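Local coordinates for protein laminin subunit ALPHA-1 (Mus musculus, PDB 2JD4) that supplies the paired LG4-5 domains of a basement membrane laminin, binds metal ions and probably takes part in attaching laminin to cell surfaces, at residues Tyr216-Arg219 with Leu220-Ile224; Glu251-Gly255 with Lys256-His260; Gly328-Ala331 with His332-Gln335; Phe368-Gly372 with Val373-Ser377. The protein carries 4 engineered substitutions. All blocks are in the same frame, centred on the assembly; numbering follows the deposited sequence.

How the contacts relate
All four contacts belong to the second of the two laminin G modules, a beta sandwich without helices, and follow one another along the chain from contact 1 to contact 4. None touches another: centres lie about 16 Å (contacts 3 and 4) to about 24 Å (contacts 1 and 4) apart. Contact 1 leads into strand 222-230, whose Leu222 packs on Ile248 of strand 247-253, the first arm of the hairpin in contact 2. Contacts 2 and 3, with centres about 17 Å apart, both bond to Ser340, through Glu251 and Tyr329. Contact 4 lies on a late strand beside strands 201-204 and 207-212. All are turns or strand ends, contact 1 near the module's magnesium ion.

Contact 1 (Tyr216-Arg219 with Leu220-Ile224); sequences YKVR and LDLQI. Engineered in segment 220-224: Gln223 (natural residue Asn).
The backbone doubles back between Val218 and Leu222, whose CA atoms stand 6.3 Å apart, and Arg219, with a positive phi of 62°, makes the bend before the strand. The isobutyl group of Leu222 fills the inside of this bend. Its CD2 meets Val218 CG1 at 3.9 Å, the side chains crossing at about a right angle, and reaches the edge of the Tyr216 ring, near the ring plane and 4.0 Å from CE2. The other branch serves the phenol end: Leu222 CD1 is 3.3 Å from Tyr216 OH. Leu222 holds CG anti to its backbone N (chi1 174°), which turns both methyls back toward the residues before the bend. In the laminin G beta sandwich this connects strand 215-216 to strand 222-230, and the side chain of Arg219 comes to about 9 Å from a bound magnesium ion. A branched leucine suits the buried site, since Ile248 and Leu353 also pack on it. An alanine at Tyr216 removes ring edge and hydroxyl alike, and would probably leave the two methyls without cover on that side. Lys292 NZ bonds to the carbonyls of Arg219 and Leu220, and Asp221 OD2 is hydrogen-bonded to His291 NE2.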
loop_
_atom_site.group_PDB
_atom_site.type_symbol
_atom_site.label_atom_id
_atom_site.label_comp_id
_atom_site.label_asym_id
_atom_site.label_seq_id
_atom_site.Cartn_x
_atom_site.Cartn_y
_atom_site.Cartn_z
ATOM N N TYR A 216 -0.811 -11.423 -16.642
ATOM C CA TYR A 216 -0.406 -12.469 -15.712
ATOM C C TYR A 216 -0.865 -13.812 -16.273
ATOM O O TYR A 216 -1.979 -13.925 -16.789
ATOM C CB TYR A 216 -1.041 -12.245 -14.333
ATOM C CG TYR A 216 -0.446 -13.121 -13.246
ATOM C CD1 TYR A 216 0.797 -12.816 -12.680
ATOM C CD2 TYR A 216 -1.090 -14.286 -12.829
ATOM C CE1 TYR A 216 1.385 -13.653 -11.731
ATOM C CE2 TYR A 216 -0.510 -15.132 -11.881
ATOM C CZ TYR A 216 0.729 -14.809 -11.338
ATOM O OH TYR A 216 1.315 -15.648 -10.416
ATOM N N LYS A 217 -0.006 -14.823 -16.179
ATOM C CA LYS A 217 -0.335 -16.158 -16.679
ATOM C C LYS A 217 -0.526 -17.131 -15.520
ATOM O O LYS A 217 0.441 -17.505 -14.857
ATOM C CB LYS A 217 0.785 -16.676 -17.589
ATOM C CG LYS A 217 1.034 -15.828 -18.824
ATOM C CD LYS A 217 2.190 -16.386 -19.642
ATOM C CE LYS A 217 2.519 -15.484 -20.816
ATOM N NZ LYS A 217 3.663 -16.012 -21.609
ATOM N N VAL A 218 -1.764 -17.552 -15.283
ATOM C CA VAL A 218 -2.046 -18.476 -14.193
ATOM C C VAL A 218 -1.398 -19.839 -14.440
ATOM O O VAL A 218 -0.739 -20.393 -13.560
ATOM C CB VAL A 218 -3.564 -18.657 -13.999
ATOM C CG1 VAL A 218 -3.835 -19.668 -12.910
ATOM C CG2 VAL A 218 -4.202 -17.312 -13.640
ATOM N N ARG A 219 -1.592 -20.373 -15.641
ATOM C CA ARG A 219 -1.026 -21.664 -16.014
ATOM C C ARG A 219 -1.559 -22.803 -15.145
ATOM O O ARG A 219 -2.743 -22.839 -14.819
ATOM C CB ARG A 219 0.505 -21.614 -15.937
ATOM C CG ARG A 219 1.110 -20.392 -16.618
ATOM C CD ARG A 219 0.875 -20.387 -18.118
ATOM N NE ARG A 219 1.937 -21.070 -18.851
ATOM C CZ ARG A 219 3.203 -20.661 -18.887
ATOM N NH1 ARG A 219 3.575 -19.570 -18.229
ATOM N NH2 ARG A 219 4.100 -21.343 -19.585
ATOM N N LEU A 220 -0.682 -23.726 -14.756
ATOM C CA LEU A 220 -1.102 -24.882 -13.964
ATOM C C LEU A 220 -1.230 -24.705 -12.455
ATOM O O LEU A 220 -2.217 -25.135 -11.860
ATOM C CB LEU A 220 -0.173 -26.072 -14.235
ATOM C CG LEU A 220 -0.201 -26.717 -15.624
ATOM C CD1 LEU A 220 0.287 -25.735 -16.675
ATOM C CD2 LEU A 220 0.676 -27.956 -15.611
ATOM N N ASP A 221 -0.234 -24.091 -11.826
ATOM C CA ASP A 221 -0.283 -23.922 -10.380
ATOM C C ASP A 221 -0.160 -22.472 -9.924
ATOM O O ASP A 221 0.652 -21.700 -10.443
ATOM C CB ASP A 221 0.807 -24.777 -9.725
ATOM C CG ASP A 221 0.670 -24.840 -8.215
ATOM O OD1 ASP A 221 0.812 -23.788 -7.555
ATOM O OD2 ASP A 221 0.415 -25.946 -7.690
ATOM N N LEU A 222 -0.984 -22.116 -8.943
ATOM C CA LEU A 222 -1.003 -20.769 -8.391
ATOM C C LEU A 222 -1.725 -20.762 -7.046
ATOM O O LEU A 222 -2.831 -21.286 -6.924
ATOM C CB LEU A 222 -1.711 -19.811 -9.352
ATOM C CG LEU A 222 -1.928 -18.385 -8.836
ATOM C CD1 LEU A 222 -0.584 -17.685 -8.656
ATOM C CD2 LEU A 222 -2.799 -17.621 -9.814
ATOM N N GLN A 223 -1.091 -20.168 -6.040
ATOM C CA GLN A 223 -1.679 -20.091 -4.708
ATOM C C GLN A 223 -1.997 -18.635 -4.380
ATOM O O GLN A 223 -1.121 -17.776 -4.448
ATOM C CB GLN A 223 -0.704 -20.642 -3.661
ATOM C CG GLN A 223 -1.326 -20.829 -2.286
ATOM C CD GLN A 223 -0.291 -20.998 -1.193
ATOM O OE1 GLN A 223 0.595 -21.850 -1.283
ATOM N NE2 GLN A 223 -0.402 -20.186 -0.147
ATOM N N ILE A 224 -3.253 -18.364 -4.039
ATOM C CA ILE A 224 -3.670 -17.009 -3.685
ATOM C C ILE A 224 -4.050 -16.954 -2.210
ATOM O O ILE A 224 -4.854 -17.761 -1.741
ATOM C CB ILE A 224 -4.890 -16.551 -4.525
ATOM C CG1 ILE A 224 -4.495 -16.454 -6.001
ATOM C CG2 ILE A 224 -5.405 -15.208 -4.013
ATOM C CD1 ILE A 224 -5.635 -16.068 -6.926
#

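Contact 2 (Glu251-Gly255 with Lys256-His260); sequences EIVDG and KVLFH
Glu251 brings its carboxylate to the edge of the His260 imidazole, where NE2 donates to OE2 at 3.0 Å and 144°. The acceptor lies in the ring plane, but the N-H comes from above the carboxylate plane, and the planes stand 76° apart. Having CG between the backbone N and the carbonyl carbon (chi1 42°) and a chain extended beyond it lets Glu251 reach His260. Leu258 CD1 lies 3.9 Å from Glu251 OE2 and 4.2 Å from Val253 CG2. These residues share a face of a beta hairpin. Glu251 and Leu258 are a hydrogen-bonded antiparallel pair (Leu258 N to Glu251 O 2.9 Å, Glu251 N to Leu258 O 3.1 Å); Val253 and Lys256 form the next. On the other face Ile252 and Val257 form a non-hydrogen-bonded pair in the buried interior. A type I' turn from Val253 to Lys256 closes the hairpin, and Gly255 tolerates backbone angles that would jam a CB against the preceding carbonyl oxygen. Ser339 also bonds to OE2, Ser340 N bonds to OE1, and Thr269 pairs with His260 ND1. So gripped, this buried carboxylate is probably ionised, and its charge would tend to favour a protonated imidazole.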
loop_
_atom_site.group_PDB
_atom_site.type_symbol
_atom_site.label_atom_id
_atom_site.label_comp_id
_atom_site.label_asym_id
_atom_site.label_seq_id
_atom_site.Cartn_x
_atom_site.Cartn_y
_atom_site.Cartn_z
ATOM N N GLU A 251 -14.871 -14.564 -5.318
ATOM C CA GLU A 251 -15.919 -13.605 -4.984
ATOM C C GLU A 251 -16.779 -14.028 -3.800
ATOM O O GLU A 251 -16.825 -15.204 -3.431
ATOM C CB GLU A 251 -16.830 -13.392 -6.203
ATOM C CG GLU A 251 -17.160 -14.686 -6.940
ATOM C CD GLU A 251 -18.195 -14.528 -8.056
ATOM O OE1 GLU A 251 -18.308 -13.435 -8.655
ATOM O OE2 GLU A 251 -18.889 -15.524 -8.352
ATOM N N ILE A 252 -17.451 -13.044 -3.207
ATOM C CA ILE A 252 -18.349 -13.270 -2.081
ATOM C C ILE A 252 -19.762 -13.030 -2.616
ATOM O O ILE A 252 -20.076 -11.934 -3.067
ATOM C CB ILE A 252 -18.082 -12.266 -0.923
ATOM C CG1 ILE A 252 -16.650 -12.427 -0.403
ATOM C CG2 ILE A 252 -19.072 -12.498 0.198
ATOM C CD1 ILE A 252 -16.308 -11.491 0.749
ATOM N N VAL A 253 -20.599 -14.061 -2.582
ATOM C CA VAL A 253 -21.975 -13.951 -3.060
ATOM C C VAL A 253 -22.926 -14.504 -2.001
ATOM O O VAL A 253 -22.882 -15.688 -1.670
ATOM C CB VAL A 253 -22.172 -14.739 -4.379
ATOM C CG1 VAL A 253 -23.629 -14.673 -4.823
ATOM C CG2 VAL A 253 -21.264 -14.169 -5.461
ATOM N N ASP A 254 -23.770 -13.629 -1.464
ATOM C CA ASP A 254 -24.741 -14.000 -0.440
ATOM C C ASP A 254 -24.117 -14.633 0.799
ATOM O O ASP A 254 -24.637 -15.616 1.333
ATOM C CB ASP A 254 -25.793 -14.945 -1.027
ATOM C CG ASP A 254 -26.579 -14.308 -2.154
ATOM O OD1 ASP A 254 -27.072 -13.172 -1.970
ATOM O OD2 ASP A 254 -26.708 -14.942 -3.223
ATOM N N GLY A 255 -23.004 -14.069 1.255
ATOM C CA GLY A 255 -22.351 -14.586 2.444
ATOM C C GLY A 255 -21.429 -15.775 2.250
ATOM O O GLY A 255 -20.803 -16.231 3.205
ATOM N N LYS A 256 -21.337 -16.287 1.028
ATOM C CA LYS A 256 -20.462 -17.425 0.753
ATOM C C LYS A 256 -19.290 -17.017 -0.132
ATOM O O LYS A 256 -19.385 -16.059 -0.894
ATOM C CB LYS A 256 -21.249 -18.541 0.060
ATOM C CG LYS A 256 -22.276 -19.220 0.953
ATOM C CD LYS A 256 -23.577 -19.478 0.213
ATOM C CE LYS A 256 -23.366 -20.306 -1.041
ATOM N NZ LYS A 256 -24.661 -20.556 -1.736
ATOM N N VAL A 257 -18.186 -17.749 -0.026
ATOM C CA VAL A 257 -17.014 -17.471 -0.840
ATOM C C VAL A 257 -16.935 -18.516 -1.951
ATOM O O VAL A 257 -17.026 -19.721 -1.688
ATOM C CB VAL A 257 -15.721 -17.511 0.002
ATOM C CG1 VAL A 257 -14.505 -17.296 -0.889
ATOM C CG2 VAL A 257 -15.770 -16.431 1.074
ATOM N N LEU A 258 -16.780 -18.045 -3.187
ATOM C CA LEU A 258 -16.691 -18.924 -4.347
ATOM C C LEU A 258 -15.359 -18.746 -5.068
ATOM O O LEU A 258 -14.885 -17.621 -5.263
ATOM C CB LEU A 258 -17.824 -18.626 -5.330
ATOM C CG LEU A 258 -19.246 -18.542 -4.776
ATOM C CD1 LEU A 258 -20.222 -18.244 -5.912
ATOM C CD2 LEU A 258 -19.609 -19.848 -4.082
ATOM N N PHE A 259 -14.768 -19.871 -5.457
ATOM C CA PHE A 259 -13.501 -19.902 -6.175
ATOM C C PHE A 259 -13.774 -20.654 -7.480
ATOM O O PHE A 259 -13.931 -21.875 -7.470
ATOM C CB PHE A 259 -12.452 -20.631 -5.324
ATOM C CG PHE A 259 -11.113 -20.806 -5.992
ATOM C CD1 PHE A 259 -10.603 -19.838 -6.848
ATOM C CD2 PHE A 259 -10.331 -21.920 -5.707
ATOM C CE1 PHE A 259 -9.336 -19.974 -7.408
ATOM C CE2 PHE A 259 -9.059 -22.070 -6.259
ATOM C CZ PHE A 259 -8.558 -21.095 -7.111
ATOM N N HIS A 260 -13.862 -19.917 -8.587
ATOM C CA HIS A 260 -14.132 -20.507 -9.900
ATOM C C HIS A 260 -12.860 -20.638 -10.716
ATOM O O HIS A 260 -11.976 -19.788 -10.651
ATOM C CB HIS A 260 -15.095 -19.637 -10.710
ATOM C CG HIS A 260 -16.348 -19.264 -9.985
ATOM N ND1 HIS A 260 -17.325 -20.180 -9.661
ATOM C CD2 HIS A 260 -16.791 -18.063 -9.539
ATOM C CE1 HIS A 260 -18.316 -19.561 -9.045
ATOM N NE2 HIS A 260 -18.016 -18.276 -8.958
#

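Contact 3 (Gly328-Ala331 with His332-Gln335); sequences GYPA and HIKQ
Gln335 lays its CG methylene over one face of the Tyr329 ring, 3.6 Å from the centroid and only 10° off the ring normal, a CH-pi contact. The glutamine runs antiparallel to the phenol and bends at chi2, its amide plane 63° from that of the ring, and it is CG that sits over the ring centre. A second cluster forms at Pro330: its CG lies 3.6 Å from Ile333 CG1, the pair side by side, and 3.5 Å from His332 CE1. His332 has CG between its backbone N and carbonyl carbon (chi1 63°), which brings the imidazole back beside the proline. Behind these contacts stands a type I turn from Pro330 to Ile333, closed by Ile333 N donating to Pro330 O at 3.1 Å. One water donates to Ala331 O and Ile333 O; another links Tyr329 OH, at 2.7 Å, to Gln335 O. Tyr329 OH also bonds to the carbonyl O of Ser340, and a phenylalanine here would probably leave that carbonyl and the water without their hydroxyl partner, though the ring face would remain. The loop follows strand 322-326, whose Tyr325 supports Pro330, Ile333 and Gln335, while Tyr329 and Gln335 rest on Val236 and Ser241 of strand 235-241.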
loop_
_atom_site.group_PDB
_atom_site.type_symbol
_atom_site.label_atom_id
_atom_site.label_comp_id
_atom_site.label_asym_id
_atom_site.label_seq_id
_atom_site.Cartn_x
_atom_site.Cartn_y
_atom_site.Cartn_z
ATOM N N GLY A 328 -13.335 -5.769 -7.917
ATOM C CA GLY A 328 -14.374 -5.481 -8.900
ATOM C C GLY A 328 -13.804 -5.350 -10.302
ATOM O O GLY A 328 -12.649 -5.708 -10.537
ATOM N N TYR A 329 -14.600 -4.841 -11.238
ATOM C CA TYR A 329 -14.146 -4.668 -12.615
ATOM C C TYR A 329 -15.173 -3.902 -13.446
ATOM O O TYR A 329 -16.380 -4.029 -13.222
ATOM C CB TYR A 329 -13.852 -6.038 -13.258
ATOM C CG TYR A 329 -15.025 -6.999 -13.311
ATOM C CD1 TYR A 329 -15.747 -7.180 -14.491
ATOM C CD2 TYR A 329 -15.407 -7.728 -12.189
ATOM C CE1 TYR A 329 -16.823 -8.067 -14.551
ATOM C CE2 TYR A 329 -16.484 -8.621 -12.236
ATOM C CZ TYR A 329 -17.185 -8.784 -13.418
ATOM O OH TYR A 329 -18.251 -9.661 -13.470
ATOM N N PRO A 330 -14.703 -3.092 -14.416
ATOM C CA PRO A 330 -15.595 -2.307 -15.275
ATOM C C PRO A 330 -16.349 -3.184 -16.274
ATOM O O PRO A 330 -15.882 -4.266 -16.627
ATOM C CB PRO A 330 -14.644 -1.316 -15.940
ATOM C CG PRO A 330 -13.389 -2.102 -16.064
ATOM C CD PRO A 330 -13.291 -2.809 -14.731
ATOM N N ALA A 331 -17.513 -2.705 -16.714
ATOM C CA ALA A 331 -18.388 -3.429 -17.644
ATOM C C ALA A 331 -17.774 -3.896 -18.962
ATOM O O ALA A 331 -18.175 -4.933 -19.498
ATOM C CB ALA A 331 -19.628 -2.584 -17.938
ATOM N N HIS A 332 -16.811 -3.146 -19.493
ATOM C CA HIS A 332 -16.197 -3.528 -20.759
ATOM C C HIS A 332 -15.153 -4.643 -20.631
ATOM O O HIS A 332 -14.649 -5.142 -21.637
ATOM C CB HIS A 332 -15.567 -2.307 -21.439
ATOM C CG HIS A 332 -14.448 -1.685 -20.665
ATOM N ND1 HIS A 332 -14.659 -0.840 -19.595
ATOM C CD2 HIS A 332 -13.105 -1.790 -20.803
ATOM C CE1 HIS A 332 -13.492 -0.451 -19.111
ATOM N NE2 HIS A 332 -12.533 -1.013 -19.825
ATOM N N ILE A 333 -14.840 -5.037 -19.399
ATOM C CA ILE A 333 -13.855 -6.092 -19.160
ATOM C C ILE A 333 -14.505 -7.442 -18.873
ATOM O O ILE A 333 -15.318 -7.570 -17.955
ATOM C CB ILE A 333 -12.922 -5.719 -17.983
ATOM C CG1 ILE A 333 -12.079 -4.495 -18.362
ATOM C CG2 ILE A 333 -12.017 -6.893 -17.633
ATOM C CD1 ILE A 333 -11.227 -4.698 -19.607
ATOM N N LYS A 334 -14.139 -8.454 -19.656
ATOM C CA LYS A 334 -14.707 -9.787 -19.480
ATOM C C LYS A 334 -14.054 -10.556 -18.344
ATOM O O LYS A 334 -12.833 -10.576 -18.217
ATOM C CB LYS A 334 -14.571 -10.598 -20.778
ATOM C CG LYS A 334 -15.361 -11.911 -20.778
ATOM C CD LYS A 334 -15.142 -12.722 -22.056
ATOM C CE LYS A 334 -16.008 -13.976 -22.060
ATOM N NZ LYS A 334 -15.884 -14.772 -23.323
ATOM N N GLN A 335 -14.875 -11.173 -17.503
ATOM C CA GLN A 335 -14.379 -11.984 -16.393
ATOM C C GLN A 335 -15.153 -13.295 -16.481
ATOM O O GLN A 335 -16.201 -13.465 -15.855
ATOM C CB GLN A 335 -14.627 -11.289 -15.048
ATOM C CG GLN A 335 -13.665 -10.123 -14.736
ATOM C CD GLN A 335 -12.191 -10.554 -14.713
ATOM O OE1 GLN A 335 -11.867 -11.668 -14.311
ATOM N NE2 GLN A 335 -11.298 -9.657 -15.126
HETATM O O HOH W 1 -18.749 -11.645 -15.238
HETATM O O HOH W 2 -18.030 -7.572 -18.281
#

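Contact 4 (Phe368-Gly372 with Val373-Ser377); sequences FDLQG and VFPHS
The Phe374 ring comes obliquely against the backbone of Gly372, its CE1 3.8 Å from Gly372 C, with Phe202 and Glu204 among its other neighbours. Two further flat groups lie earlier in the chain: the Gln371 amide donates through NE2 to Asp369 OD1 at 3.2 Å with an angle of 152°, the acceptor lying 18° out of the amide plane, while Tyr208 OH bonds to Asp369 OD2. Here a strand of the beta sandwich turns a corner at Gln371 and Gly372. On the side leading in, Gln371 shares backbone bonding with Tyr208 of strand 207-212; on the side leading out, Gly372 and Phe374 bond to Glu204 and Phe202 of strand 201-204. Glycine suits the corner because its positive phi is less favourable for residues carrying a CB. On the inside of the bend Leu370 CD1 meets Val373 CB at 3.6 Å, one side chain lying roughly perpendicular to the other. A chi1 of -172° at Leu370 swings its methyls across the corner, and beta-branched Val373 fits the extended backbone there, also packing on Thr201 and Phe203. Beyond the strand, a type II turn from Phe374 to Ser377 is closed by Ser377 N bonding to Phe374 O at 3.1 Å. Pro375 suits its second position, and it turns the chain just ahead of Cys378, which is in a disulfide with Cys347. The proline ring meets the leucine's other branch: Leu370 CD2 lies 4.0 Å from Pro375 CD and 3.6 Å from Val373 O.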
loop_
_atom_site.group_PDB
_atom_site.type_symbol
_atom_site.label_atom_id
_atom_site.label_comp_id
_atom_site.label_asym_id
_atom_site.label_seq_id
_atom_site.Cartn_x
_atom_site.Cartn_y
_atom_site.Cartn_z
ATOM N N PHE A 368 -2.395 0.212 -12.201
ATOM C CA PHE A 368 -2.311 1.104 -13.353
ATOM C C PHE A 368 -3.655 1.785 -13.617
ATOM O O PHE A 368 -3.732 2.775 -14.343
ATOM C CB PHE A 368 -1.813 0.340 -14.598
ATOM C CG PHE A 368 -2.727 -0.775 -15.063
ATOM C CD1 PHE A 368 -3.804 -0.506 -15.905
ATOM C CD2 PHE A 368 -2.479 -2.097 -14.695
ATOM C CE1 PHE A 368 -4.621 -1.540 -16.379
ATOM C CE2 PHE A 368 -3.286 -3.134 -15.161
ATOM C CZ PHE A 368 -4.360 -2.855 -16.007
ATOM N N ASP A 369 -4.708 1.251 -13.006
ATOM C CA ASP A 369 -6.063 1.786 -13.127
ATOM C C ASP A 369 -6.692 1.553 -11.755
ATOM O O ASP A 369 -6.801 0.414 -11.297
ATOM C CB ASP A 369 -6.849 1.048 -14.214
ATOM C CG ASP A 369 -8.185 1.706 -14.521
ATOM O OD1 ASP A 369 -8.473 2.784 -13.956
ATOM O OD2 ASP A 369 -8.947 1.149 -15.333
ATOM N N LEU A 370 -7.087 2.643 -11.106
ATOM C CA LEU A 370 -7.636 2.608 -9.757
ATOM C C LEU A 370 -8.877 3.492 -9.644
ATOM O O LEU A 370 -8.844 4.663 -10.026
ATOM C CB LEU A 370 -6.555 3.112 -8.793
ATOM C CG LEU A 370 -6.703 3.057 -7.274
ATOM C CD1 LEU A 370 -6.416 1.645 -6.786
ATOM C CD2 LEU A 370 -5.713 4.027 -6.634
ATOM N N GLN A 371 -9.959 2.936 -9.107
ATOM C CA GLN A 371 -11.210 3.674 -8.936
ATOM C C GLN A 371 -11.875 3.292 -7.612
ATOM O O GLN A 371 -12.170 2.120 -7.379
ATOM C CB GLN A 371 -12.184 3.357 -10.080
ATOM C CG GLN A 371 -11.610 3.489 -11.488
ATOM C CD GLN A 371 -11.205 4.909 -11.835
ATOM O OE1 GLN A 371 -11.955 5.859 -11.594
ATOM N NE2 GLN A 371 -10.019 5.060 -12.418
ATOM N N GLY A 372 -12.119 4.275 -6.750
ATOM C CA GLY A 372 -12.763 3.985 -5.477
ATOM C C GLY A 372 -12.010 3.027 -4.569
ATOM O O GLY A 372 -12.621 2.295 -3.789
ATOM N N VAL A 373 -10.684 3.034 -4.666
ATOM C CA VAL A 373 -9.832 2.170 -3.847
ATOM C C VAL A 373 -8.711 3.035 -3.280
ATOM O O VAL A 373 -8.173 3.888 -3.983
ATOM C CB VAL A 373 -9.216 1.028 -4.687
ATOM C CG1 VAL A 373 -8.304 0.167 -3.816
ATOM C CG2 VAL A 373 -10.327 0.187 -5.299
ATOM N N PHE A 374 -8.353 2.803 -2.019
ATOM C CA PHE A 374 -7.335 3.605 -1.346
ATOM C C PHE A 374 -6.264 2.717 -0.703
ATOM O O PHE A 374 -6.288 2.446 0.491
ATOM C CB PHE A 374 -8.033 4.492 -0.305
ATOM C CG PHE A 374 -9.219 5.250 -0.865
ATOM C CD1 PHE A 374 -10.454 4.622 -1.018
ATOM C CD2 PHE A 374 -9.086 6.561 -1.288
ATOM C CE1 PHE A 374 -11.535 5.294 -1.589
ATOM C CE2 PHE A 374 -10.159 7.246 -1.864
ATOM C CZ PHE A 374 -11.386 6.608 -2.013
ATOM N N PRO A 375 -5.291 2.266 -1.508
ATOM C CA PRO A 375 -4.217 1.396 -1.026
ATOM C C PRO A 375 -3.504 1.805 0.247
ATOM O O PRO A 375 -3.036 2.937 0.376
ATOM C CB PRO A 375 -3.270 1.290 -2.229
ATOM C CG PRO A 375 -3.579 2.478 -3.044
ATOM C CD PRO A 375 -5.061 2.663 -2.907
ATOM N N HIS A 376 -3.460 0.861 1.185
ATOM C CA HIS A 376 -2.785 1.017 2.467
ATOM C C HIS A 376 -3.500 1.895 3.490
ATOM O O HIS A 376 -3.031 2.028 4.622
ATOM C CB HIS A 376 -1.350 1.524 2.239
ATOM C CG HIS A 376 -0.543 0.649 1.325
ATOM N ND1 HIS A 376 -0.236 -0.660 1.624
ATOM C CD2 HIS A 376 0.005 0.893 0.110
ATOM C CE1 HIS A 376 0.464 -1.187 0.634
ATOM N NE2 HIS A 376 0.625 -0.265 -0.297
ATOM N N SER A 377 -4.628 2.483 3.104
ATOM C CA SER A 377 -5.398 3.313 4.025
ATOM C C SER A 377 -6.743 2.641 4.305
ATOM O O SER A 377 -7.595 2.569 3.422
ATOM C CB SER A 377 -5.607 4.709 3.425
ATOM O OG SER A 377 -6.285 5.565 4.331
#